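Local coordinates for Card1 endonuclease domain-containing protein (Vibrio cholerae, PDB 1XMX), which is of unknown function but carries a Card1-like endonuclease domain of the PDDEXK clan and may bind nucleic acids, at residues V41-Q44 and R45-V49; E106-S110 and Y111-I115; L347-N350 and D351-A355; G174-W177 and A178-L182; N250-W253 and L254-L257. All blocks are in the same frame, centred on the assembly; numbering follows the deposited sequence.

Contact 1: residues V41-Q44 and R45-V49; sequences VIYQ and RLSDV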
# COMPACT_ATOMS: atom_id res chain seq x y z
N VAL A 41 7.09 19.91 -8.24
CA VAL A 41 7.55 18.50 -8.16
C VAL A 41 6.34 17.52 -7.99
O VAL A 41 6.29 16.49 -8.64
CB VAL A 41 8.66 18.32 -7.10
CG1 VAL A 41 8.10 18.71 -5.69
CG2 VAL A 41 9.24 16.87 -7.17
N ILE A 42 5.37 17.89 -7.13
CA ILE A 42 4.15 17.14 -6.97
C ILE A 42 3.46 17.06 -8.33
O ILE A 42 3.08 15.97 -8.79
CB ILE A 42 3.18 17.77 -5.91
CG1 ILE A 42 3.88 17.90 -4.53
CG2 ILE A 42 1.96 16.90 -5.73
CD1 ILE A 42 3.11 18.81 -3.54
N TYR A 43 3.31 18.20 -9.00
CA TYR A 43 2.82 18.20 -10.37
C TYR A 43 3.50 17.19 -11.34
O TYR A 43 2.80 16.50 -12.10
CB TYR A 43 2.85 19.60 -10.96
CG TYR A 43 2.64 19.62 -12.48
CD1 TYR A 43 1.38 19.36 -13.05
CD2 TYR A 43 3.70 19.89 -13.34
CE1 TYR A 43 1.18 19.38 -14.48
CE2 TYR A 43 3.52 19.94 -14.72
CZ TYR A 43 2.26 19.66 -15.29
OH TYR A 43 2.08 19.74 -16.70
N GLN A 44 4.82 17.19 -11.36
CA GLN A 44 5.61 16.30 -12.19
C GLN A 44 5.29 14.82 -11.87
O GLN A 44 5.09 14.01 -12.78
CB GLN A 44 7.10 16.62 -12.05
CG GLN A 44 7.48 18.01 -12.59
CD GLN A 44 8.92 18.42 -12.23
OE1 GLN A 44 9.63 17.72 -11.51
NE2 GLN A 44 9.35 19.56 -12.74
N ARG A 45 5.17 14.51 -10.58
CA ARG A 45 4.80 13.15 -10.14
C ARG A 45 3.37 12.75 -10.54
O ARG A 45 3.12 11.59 -11.00
CB ARG A 45 4.94 13.03 -8.64
CG ARG A 45 6.35 13.06 -8.15
CD ARG A 45 6.30 13.23 -6.66
NE ARG A 45 7.57 13.58 -6.06
CZ ARG A 45 7.69 14.19 -4.87
NH1 ARG A 45 6.61 14.51 -4.17
NH2 ARG A 45 8.91 14.48 -4.38
N LEU A 46 2.43 13.65 -10.29
CA LEU A 46 1.05 13.46 -10.74
C LEU A 46 0.98 13.19 -12.24
O LEU A 46 0.20 12.34 -12.71
CB LEU A 46 0.20 14.72 -10.45
CG LEU A 46 -0.07 14.92 -8.97
CD1 LEU A 46 -0.80 16.20 -8.70
CD2 LEU A 46 -0.93 13.73 -8.42
N SER A 47 1.77 13.97 -12.98
CA SER A 47 1.85 13.83 -14.43
C SER A 47 2.47 12.54 -14.88
O SER A 47 2.04 12.03 -15.89
CB SER A 47 2.66 14.98 -15.01
OG SER A 47 1.92 16.17 -14.81
N ASP A 48 3.47 12.01 -14.18
CA ASP A 48 4.04 10.66 -14.51
C ASP A 48 2.96 9.55 -14.47
O ASP A 48 2.85 8.71 -15.36
CB ASP A 48 5.16 10.27 -13.55
CG ASP A 48 6.37 11.15 -13.70
OD1 ASP A 48 6.44 11.86 -14.73
OD2 ASP A 48 7.24 11.14 -12.77
N VAL A 49 2.15 9.57 -13.44
CA VAL A 49 1.09 8.59 -13.31
C VAL A 49 0.01 8.82 -14.42
O VAL A 49 -0.43 7.87 -15.13
CB VAL A 49 0.47 8.74 -11.93
CG1 VAL A 49 -0.87 7.99 -11.84
CG2 VAL A 49 1.50 8.35 -10.84
O HOH W 1 5.97 14.26 -15.18
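R45 reaches back along V41, one helical turn earlier. Its N donates to V41 O. The chain is extended from CG to NE, with CG beside the backbone N (chi1 -70°), and this carries the guanidinium back over the preceding turn. V41 CG2 covers one face of that group, 3.7 Å from R45 NH2. The two side chains run alongside each other and point the same way.

L46 N bonds to I42 O at 2.8 Å. Their side chains also lie side by side. I42 CG2 and L46 CD1 approach to 4.1 Å in an apolar contact on the buried flank of the helix. Helix 40-52 is the crossover of a beta-alpha-beta unit between the parallel strands 30-35 and 56-61. L46 also packs on F33 and V18.

S47 holds Y43 O twice. S47 N and S47 OG each lie 2.9 Å from Y43 O and come from opposite faces of its carbonyl plane. With chi1 at -67°, OG also sits over one face of the Y43 ring, off toward the rim and 3.3 Å from Y43 CE1. The same buried hydroxyl is hydrogen-bonded to T57 OG1.

D48 N donates to Q44 O in the turn before. D48 OD1 is 3.2 Å from Q44 O, but both are acceptors. A water lies 2.6 Å from Q44 O and 2.5 Å from D48 OD1.

Contact 2: residues E106-S110 and Y111-I115; sequences EVFRS and YHWPI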
# COMPACT_ATOMS: atom_id res chain seq x y z
N GLU A 106 -15.41 29.78 -5.52
CA GLU A 106 -16.20 31.00 -5.83
C GLU A 106 -16.14 31.27 -7.34
O GLU A 106 -17.15 31.52 -7.98
CB GLU A 106 -15.71 32.23 -5.06
CG GLU A 106 -16.57 33.49 -5.29
CD GLU A 106 -15.89 34.81 -4.84
OE1 GLU A 106 -14.73 35.05 -5.27
OE2 GLU A 106 -16.51 35.63 -4.09
N VAL A 107 -14.93 31.24 -7.89
CA VAL A 107 -14.73 31.53 -9.30
C VAL A 107 -15.49 30.51 -10.17
O VAL A 107 -16.31 30.87 -11.02
CB VAL A 107 -13.22 31.55 -9.69
CG1 VAL A 107 -13.09 31.80 -11.18
CG2 VAL A 107 -12.47 32.63 -8.90
N PHE A 108 -15.25 29.23 -9.92
CA PHE A 108 -15.84 28.20 -10.79
C PHE A 108 -17.37 28.11 -10.65
O PHE A 108 -18.09 27.90 -11.63
CB PHE A 108 -15.16 26.84 -10.55
CG PHE A 108 -13.70 26.84 -10.90
CD1 PHE A 108 -13.23 27.61 -11.95
CD2 PHE A 108 -12.81 26.03 -10.25
CE1 PHE A 108 -11.87 27.58 -12.30
CE2 PHE A 108 -11.47 25.99 -10.60
CZ PHE A 108 -11.00 26.75 -11.62
N ARG A 109 -17.86 28.28 -9.43
CA ARG A 109 -19.28 28.29 -9.21
C ARG A 109 -19.98 29.44 -10.01
O ARG A 109 -21.07 29.26 -10.56
CB ARG A 109 -19.60 28.34 -7.71
CG ARG A 109 -21.06 28.51 -7.42
CD ARG A 109 -21.87 27.25 -7.79
NE ARG A 109 -23.27 27.43 -7.39
CZ ARG A 109 -24.15 28.14 -8.08
NH1 ARG A 109 -23.81 28.73 -9.22
NH2 ARG A 109 -25.36 28.28 -7.61
N SER A 110 -19.33 30.59 -10.13
CA SER A 110 -19.95 31.69 -10.89
C SER A 110 -20.08 31.42 -12.39
O SER A 110 -20.92 31.98 -13.03
CB SER A 110 -19.24 33.03 -10.67
OG SER A 110 -17.96 32.98 -11.25
N TYR A 111 -19.23 30.54 -12.90
CA TYR A 111 -19.29 30.05 -14.27
C TYR A 111 -20.26 28.88 -14.44
O TYR A 111 -20.40 28.34 -15.53
CB TYR A 111 -17.88 29.64 -14.71
CG TYR A 111 -17.01 30.83 -15.07
CD1 TYR A 111 -17.04 31.35 -16.35
CD2 TYR A 111 -16.20 31.45 -14.11
CE1 TYR A 111 -16.28 32.45 -16.70
CE2 TYR A 111 -15.43 32.55 -14.45
CZ TYR A 111 -15.48 33.04 -15.77
OH TYR A 111 -14.76 34.13 -16.16
N HIS A 112 -20.92 28.45 -13.36
CA HIS A 112 -21.85 27.32 -13.48
C HIS A 112 -21.18 26.00 -13.88
O HIS A 112 -21.82 25.13 -14.47
CB HIS A 112 -22.97 27.64 -14.47
CG HIS A 112 -23.78 28.82 -14.06
ND1 HIS A 112 -24.04 29.10 -12.74
CD2 HIS A 112 -24.33 29.83 -14.78
CE1 HIS A 112 -24.74 30.22 -12.66
NE2 HIS A 112 -24.93 30.68 -13.89
N TRP A 113 -19.90 25.85 -13.56
CA TRP A 113 -19.23 24.63 -13.89
C TRP A 113 -19.47 23.67 -12.74
O TRP A 113 -19.56 24.11 -11.62
CB TRP A 113 -17.74 24.88 -14.07
CG TRP A 113 -17.45 25.54 -15.38
CD1 TRP A 113 -18.15 25.38 -16.58
CD2 TRP A 113 -16.41 26.49 -15.65
NE1 TRP A 113 -17.58 26.18 -17.56
CE2 TRP A 113 -16.50 26.84 -17.01
CE3 TRP A 113 -15.39 27.05 -14.88
CZ2 TRP A 113 -15.62 27.72 -17.60
CZ3 TRP A 113 -14.52 27.95 -15.48
CH2 TRP A 113 -14.65 28.28 -16.82
N PRO A 114 -19.71 22.39 -13.05
CA PRO A 114 -19.96 21.38 -12.01
C PRO A 114 -18.80 21.22 -11.07
O PRO A 114 -17.61 21.38 -11.46
CB PRO A 114 -20.25 20.07 -12.78
CG PRO A 114 -20.50 20.48 -14.23
CD PRO A 114 -19.83 21.86 -14.42
N ILE A 115 -19.13 20.89 -9.83
CA ILE A 115 -18.12 20.79 -8.77
C ILE A 115 -18.38 19.52 -7.97
O ILE A 115 -19.52 19.29 -7.56
CB ILE A 115 -18.16 22.02 -7.78
CG1 ILE A 115 -17.89 23.36 -8.52
CG2 ILE A 115 -17.10 21.82 -6.69
CD1 ILE A 115 -18.43 24.60 -7.79
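F108 and W113 meet where helix 98-110 ends. F108 CD1 comes to the edge of the indole, near its plane, 3.7 Å from W113 CE3. The ring planes are 53° apart. Y111 CB lies over one face of the indole.

V107 and Y111 run alongside each other. V107 CG1 is 4.1 Å from Y111 CE2. V107 O lies at the edge of the tyrosine ring, in its plane, 3.1 Å from Y111 CD2. Y111 OH is hydrogen-bonded to E80. S110 OG takes the position between its backbone N and carbonyl carbon (chi1 68°). From there it donates to V107 O at 2.7 Å.

R109 CG is anti to the backbone N, and the chain bends at chi2 (70°). This turns the guanidinium toward H112. R109 NH1 stops at the imidazole edge, 3.5 Å from H112 ND1, with the two planes clearly tilted. The guanidinium also makes a cation-pi contact with Y129. R109 CB touches I115 CD1 at 3.9 Å, so the first strand residue packs back on the helix.

H112 has positive phi. Its N donates to R109 O at 2.9 Å, and W113 N makes a weak bond to F108 O at 3.3 Å. These nested bonds form a Schellman motif, which ends the helix and turns the chain into strand 115-118.

Contact 3: residues L347-N350 and D351-A355; sequences LRHN and DITRA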
# COMPACT_ATOMS: atom_id res chain seq x y z
N LEU A 347 2.42 -10.81 21.26
CA LEU A 347 2.70 -9.38 21.37
C LEU A 347 2.52 -8.90 22.81
O LEU A 347 1.50 -9.14 23.43
CB LEU A 347 1.80 -8.61 20.41
CG LEU A 347 1.47 -9.35 19.11
CD1 LEU A 347 -0.02 -9.84 19.09
CD2 LEU A 347 1.82 -8.47 17.95
N ARG A 348 3.54 -8.27 23.35
CA ARG A 348 3.47 -7.71 24.70
C ARG A 348 2.35 -6.62 24.76
O ARG A 348 1.99 -6.05 23.73
CB ARG A 348 4.88 -7.23 25.05
CG ARG A 348 5.04 -6.34 26.25
CD ARG A 348 6.42 -5.70 26.16
NE ARG A 348 7.46 -6.68 25.83
CZ ARG A 348 8.19 -6.65 24.71
NH1 ARG A 348 7.99 -5.68 23.81
NH2 ARG A 348 9.14 -7.58 24.50
N HIS A 349 1.75 -6.40 25.93
CA HIS A 349 0.64 -5.43 26.02
C HIS A 349 0.99 -3.99 25.67
O HIS A 349 0.14 -3.26 25.15
CB HIS A 349 -0.12 -5.49 27.34
CG HIS A 349 -1.56 -5.87 27.15
ND1 HIS A 349 -2.53 -4.95 26.79
CD2 HIS A 349 -2.18 -7.07 27.18
CE1 HIS A 349 -3.69 -5.57 26.64
NE2 HIS A 349 -3.50 -6.86 26.86
N ASN A 350 2.21 -3.60 25.99
CA ASN A 350 2.84 -2.37 25.55
C ASN A 350 2.63 -2.11 24.10
O ASN A 350 2.29 -0.98 23.70
CB ASN A 350 4.34 -2.51 25.71
CG ASN A 350 4.78 -2.33 27.12
OD1 ASN A 350 4.39 -1.34 27.77
ND2 ASN A 350 5.58 -3.28 27.63
N ASP A 351 2.92 -3.13 23.31
CA ASP A 351 2.95 -2.98 21.88
C ASP A 351 1.54 -3.04 21.31
O ASP A 351 1.25 -2.43 20.27
CB ASP A 351 3.90 -3.98 21.24
CG ASP A 351 5.35 -3.66 21.57
OD1 ASP A 351 5.79 -2.49 21.40
OD2 ASP A 351 6.05 -4.59 22.03
N ILE A 352 0.68 -3.74 22.01
CA ILE A 352 -0.72 -3.72 21.68
C ILE A 352 -1.33 -2.33 21.89
O ILE A 352 -1.92 -1.75 20.98
CB ILE A 352 -1.47 -4.76 22.50
CG1 ILE A 352 -0.91 -6.15 22.13
CG2 ILE A 352 -2.93 -4.70 22.17
CD1 ILE A 352 -1.60 -7.31 22.85
N THR A 353 -1.17 -1.81 23.09
CA THR A 353 -1.59 -0.47 23.42
C THR A 353 -0.93 0.54 22.48
O THR A 353 -1.54 1.48 22.05
CB THR A 353 -1.29 -0.20 24.87
OG1 THR A 353 -2.08 -1.10 25.69
CG2 THR A 353 -1.60 1.29 25.22
N ARG A 354 0.31 0.33 22.11
CA ARG A 354 0.97 1.25 21.24
C ARG A 354 0.42 1.23 19.80
O ARG A 354 0.28 2.30 19.18
CB ARG A 354 2.42 0.95 21.21
CG ARG A 354 3.18 1.86 20.34
CD ARG A 354 4.40 2.35 21.12
NE ARG A 354 5.58 1.58 20.78
CZ ARG A 354 6.64 1.47 21.57
NH1 ARG A 354 6.65 2.07 22.74
NH2 ARG A 354 7.67 0.73 21.17
N ALA A 355 0.18 0.03 19.26
CA ALA A 355 -0.44 -0.15 17.96
C ALA A 355 -1.83 0.54 17.93
O ALA A 355 -2.17 1.21 16.94
CB ALA A 355 -0.52 -1.67 17.59
O HOH W 2 5.41 -6.97 21.77
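Helix 349-358 opens with I352 N bonded to R348 O at 3.2 Å, T353 N to H349 O at 2.8 Å and R354 N to N350 O, which puts R348 at the N-cap position.

The main side-chain link is the salt bridge from R348 NH1 to D351 OD2 at 2.8 Å. R348 leaves with CG anti to its backbone N (chi1 166°), then bends at chi3 (-46°). The bend brings NH1 back to the carboxylate. The planes are 67° apart, so one nitrogen meets one oxygen and there is no flat two-pronged pairing. R348 NH2 is hydrogen-bonded to M314 O, which further fixes the guanidinium.

D351 OD2 has a second partner. A water lies 2.5 Å from D351 OD2 and 2.8 Å from R348 N, linking the carboxylate to the backbone of the cap residue. On the other oxygen, R354 NH2 stands 3.7 Å from D351 OD1. This salt bridge is long, and the oxygen lies well out of the guanidinium plane, so it is a matter of charge alone. D351 is buried between the two arginines. They would be expected to stabilise its negative charge.

L347 CB meets I352 CG1 at 4.0 Å, a small apolar contact across the first turn. Formic acid, probably from the crystallisation liquor, lies near R354.

Helix 349-358 is the crossover between parallel strands 338-343 and 361-363. L347 and A355 pack on L362 of the latter strand, while D351 and R354 touch L322 of helix 321-333.

Contact 4: residues G174-W177 and A178-L182; sequences GERW and ASNAL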
# COMPACT_ATOMS: atom_id res chain seq x y z
N GLY A 174 2.67 -23.02 4.92
CA GLY A 174 2.44 -21.81 5.69
C GLY A 174 1.19 -21.88 6.54
O GLY A 174 1.21 -21.47 7.68
N GLU A 175 0.09 -22.36 5.95
CA GLU A 175 -1.18 -22.60 6.67
C GLU A 175 -0.94 -23.46 7.95
O GLU A 175 -1.49 -23.20 9.02
CB GLU A 175 -2.18 -23.38 5.80
CG GLU A 175 -2.98 -22.68 4.67
CD GLU A 175 -4.12 -23.64 4.09
OE1 GLU A 175 -3.83 -24.83 3.76
OE2 GLU A 175 -5.31 -23.25 3.96
N ARG A 176 -0.15 -24.53 7.79
CA ARG A 176 0.07 -25.44 8.90
C ARG A 176 0.81 -24.75 9.98
O ARG A 176 0.52 -24.94 11.14
CB ARG A 176 0.95 -26.65 8.52
CG ARG A 176 0.53 -27.48 7.30
CD ARG A 176 -0.83 -28.00 7.41
NE ARG A 176 -1.09 -28.83 8.58
CZ ARG A 176 -1.99 -28.52 9.53
NH1 ARG A 176 -2.68 -27.35 9.47
NH2 ARG A 176 -2.19 -29.36 10.54
N TRP A 177 1.84 -24.03 9.59
CA TRP A 177 2.69 -23.38 10.58
C TRP A 177 1.89 -22.24 11.25
O TRP A 177 1.92 -22.10 12.46
CB TRP A 177 3.99 -22.89 9.96
CG TRP A 177 4.92 -24.06 9.47
CD1 TRP A 177 4.73 -25.42 9.67
CD2 TRP A 177 6.14 -23.94 8.71
NE1 TRP A 177 5.77 -26.13 9.09
CE2 TRP A 177 6.64 -25.25 8.48
CE3 TRP A 177 6.86 -22.84 8.19
CZ2 TRP A 177 7.82 -25.50 7.77
CZ3 TRP A 177 8.06 -23.09 7.46
CH2 TRP A 177 8.53 -24.41 7.27
N ALA A 178 1.12 -21.49 10.45
CA ALA A 178 0.37 -20.34 10.98
C ALA A 178 -0.68 -20.83 11.97
O ALA A 178 -0.97 -20.20 12.97
CB ALA A 178 -0.29 -19.56 9.85
N SER A 179 -1.29 -21.96 11.68
CA SER A 179 -2.43 -22.40 12.49
C SER A 179 -2.02 -23.19 13.74
O SER A 179 -2.87 -23.48 14.57
CB SER A 179 -3.41 -23.22 11.62
OG SER A 179 -2.89 -24.52 11.39
N ASN A 180 -0.74 -23.56 13.85
CA ASN A 180 -0.19 -24.18 15.03
C ASN A 180 0.98 -23.33 15.48
O ASN A 180 2.02 -23.86 15.84
CB ASN A 180 0.33 -25.58 14.67
CG ASN A 180 -0.79 -26.50 14.27
OD1 ASN A 180 -1.64 -26.81 15.08
ND2 ASN A 180 -0.82 -26.92 13.01
N ALA A 181 0.84 -22.02 15.40
CA ALA A 181 1.99 -21.12 15.60
C ALA A 181 2.66 -21.20 16.98
O ALA A 181 3.90 -21.15 17.09
CB ALA A 181 1.62 -19.67 15.26
N LEU A 182 1.85 -21.25 18.03
CA LEU A 182 2.41 -21.31 19.38
C LEU A 182 3.10 -22.66 19.57
O LEU A 182 4.16 -22.70 20.17
CB LEU A 182 1.36 -21.06 20.45
CG LEU A 182 0.79 -19.64 20.57
CD1 LEU A 182 0.06 -19.56 21.86
CD2 LEU A 182 1.93 -18.62 20.51
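A178 N bonds to G174 O at 2.8 Å, and S179 N to E175 O at 2.9 Å, as the last regular helical bonds of helix 164-179. N180 N makes weak bonds to both R176 O and W177 O. Its backbone leaves helical angles (phi -125°), and helix 181-201 starts just after. The stretch is a helix-to-helix junction with a break around N180.

S179 OG sits between its own N and carbonyl carbon (chi1 76°) and donates to E175 O at 3.1 Å. S179 N and S179 OG approach that oxygen from opposite faces of its plane, so E175 O is held twice. A178 CB rests 3.3 Å from G174 O.

The W177 indole is buried among neighbouring helices. W177 NE1 is hydrogen-bonded to D224 OD2, and the ring meets W253 edge-to-face. This buried ring joins the junction to helices 216-227 and 243-266.

R176 is bent at chi2 and chi3 and runs alongside N180. Guanidinium and amide planes stand nearly perpendicular, 80° apart. R176 NH1 is 3.4 Å from S179 OG. N180 ND2 lies over one face of the guanidinium, 3.7 Å from R176 NH2. The same N180 ND2 donates to R176 O at 3.0 Å, in the carbonyl plane and on a lone pair.

Contact 5: residues N250-W253 and L254-L257; sequences NGEW and LETL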
# COMPACT_ATOMS: atom_id res chain seq x y z
N ASN A 250 13.74 -19.63 6.33
CA ASN A 250 14.34 -18.57 7.09
C ASN A 250 13.31 -17.62 7.76
O ASN A 250 13.62 -16.95 8.77
CB ASN A 250 15.36 -17.83 6.24
CG ASN A 250 16.53 -17.37 7.06
OD1 ASN A 250 16.54 -17.56 8.28
ND2 ASN A 250 17.54 -16.79 6.40
N GLY A 251 12.08 -17.63 7.28
CA GLY A 251 11.03 -16.77 7.85
C GLY A 251 10.14 -16.09 6.82
O GLY A 251 9.11 -15.52 7.17
N GLU A 252 10.53 -16.15 5.55
CA GLU A 252 9.69 -15.59 4.48
C GLU A 252 8.41 -16.37 4.25
O GLU A 252 7.59 -15.93 3.47
CB GLU A 252 10.45 -15.53 3.17
CG GLU A 252 11.78 -14.82 3.27
CD GLU A 252 12.10 -14.12 1.97
OE1 GLU A 252 11.27 -14.28 1.03
OE2 GLU A 252 13.16 -13.43 1.90
N TRP A 253 8.26 -17.52 4.93
CA TRP A 253 7.01 -18.27 4.85
C TRP A 253 5.74 -17.44 5.22
O TRP A 253 4.66 -17.66 4.68
CB TRP A 253 7.07 -19.54 5.72
CG TRP A 253 7.09 -19.29 7.18
CD1 TRP A 253 8.19 -19.14 7.95
CD2 TRP A 253 5.95 -19.15 8.06
NE1 TRP A 253 7.82 -18.92 9.25
CE2 TRP A 253 6.46 -18.91 9.35
CE3 TRP A 253 4.56 -19.23 7.89
CZ2 TRP A 253 5.64 -18.77 10.45
CZ3 TRP A 253 3.74 -19.06 8.99
CH2 TRP A 253 4.28 -18.84 10.25
N LEU A 254 5.88 -16.53 6.18
CA LEU A 254 4.72 -15.85 6.74
C LEU A 254 4.25 -14.75 5.80
O LEU A 254 3.05 -14.52 5.65
CB LEU A 254 5.07 -15.25 8.10
CG LEU A 254 3.92 -14.45 8.71
CD1 LEU A 254 2.64 -15.29 8.98
CD2 LEU A 254 4.42 -13.82 10.00
N GLU A 255 5.18 -14.07 5.16
CA GLU A 255 4.80 -13.01 4.19
C GLU A 255 4.27 -13.66 2.90
O GLU A 255 3.43 -13.11 2.23
CB GLU A 255 5.97 -12.07 3.91
CG GLU A 255 7.25 -12.81 3.41
CD GLU A 255 8.45 -11.89 3.30
OE1 GLU A 255 8.47 -10.79 3.89
OE2 GLU A 255 9.42 -12.25 2.63
N THR A 256 4.86 -14.78 2.51
CA THR A 256 4.37 -15.56 1.39
C THR A 256 2.94 -16.04 1.58
O THR A 256 2.14 -15.97 0.65
CB THR A 256 5.27 -16.81 1.19
OG1 THR A 256 6.61 -16.38 0.92
CG2 THR A 256 4.79 -17.61 -0.01
N LEU A 257 2.63 -16.57 2.78
CA LEU A 257 1.29 -16.97 3.20
C LEU A 257 0.32 -15.75 3.19
O LEU A 257 -0.81 -15.83 2.68
CB LEU A 257 1.33 -17.58 4.61
CG LEU A 257 -0.06 -17.83 5.24
CD1 LEU A 257 -0.84 -18.96 4.57
CD2 LEU A 257 0.13 -18.06 6.73
O HOH W 3 7.87 -13.30 6.53
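W253 holds CG between its backbone N and carbonyl carbon (chi1 70°), which folds the indole over the next residue, L254. E255 uses the same position (chi1 55°), and its extended chain brings the carboxylate near that of E252.

L254 CB stands over the centre of the W253 six-membered ring, 3.9 Å from the centroid and only 7° off the ring normal. This is a CH-pi contact over the face. L254 CD1 adds to it, 3.9 Å from W253 CZ3. L257 CD2 lies farther off at the same ring.

E255 OE2 comes within 3.2 Å of E252 OE1. The two carboxylates are turned well against each other, and both atoms are acceptors, so no direct bond links them. E255 OE2 is instead hydrogen-bonded to N278 ND2.

The helix is irregular here. G251 has positive phi and lies in a wider pi-type turn. The N atoms of L254 and E255 make no bond to the turn before. A water bridges part of this break, 2.6 Å from G251 O and 3.1 Å from E255 N. Regular bonding resumes at E252 O, which T256 grips twice. T256 OG1 donates at 2.8 Å and T256 N at 3.1 Å to E252 O, from opposite faces of its plane.

Helix 243-266 belongs to the Card1-like endonuclease region. L254 and E255 pack on C309 of strand 303-310. L257 touches A178 and Y171 of helix 164-179, and W253 touches L188 of helix 181-201.

Overall arrangement
All five contacts are local, each within one continuous stretch. They follow in series, so none closes a long loop, nests or crosses. Contact 1 comes first, on a beta-alpha-beta crossover of the N-terminal mixed sheet. Contact 2 leads from helix 98-110 into strand 115-118 of the same sheet, the two centres about 26 Å apart. Contact 4 follows at the junction of helices 164-179 and 181-201. Contact 5 lies on helix 243-266, its centre about 11 Å from that of contact 4. These two pack together and so join helices 164-179 and 243-266. Contact 3 is last, on helix 349-358. Like contact 5 it belongs to the endonuclease region, with nearest atoms about 10 Å apart.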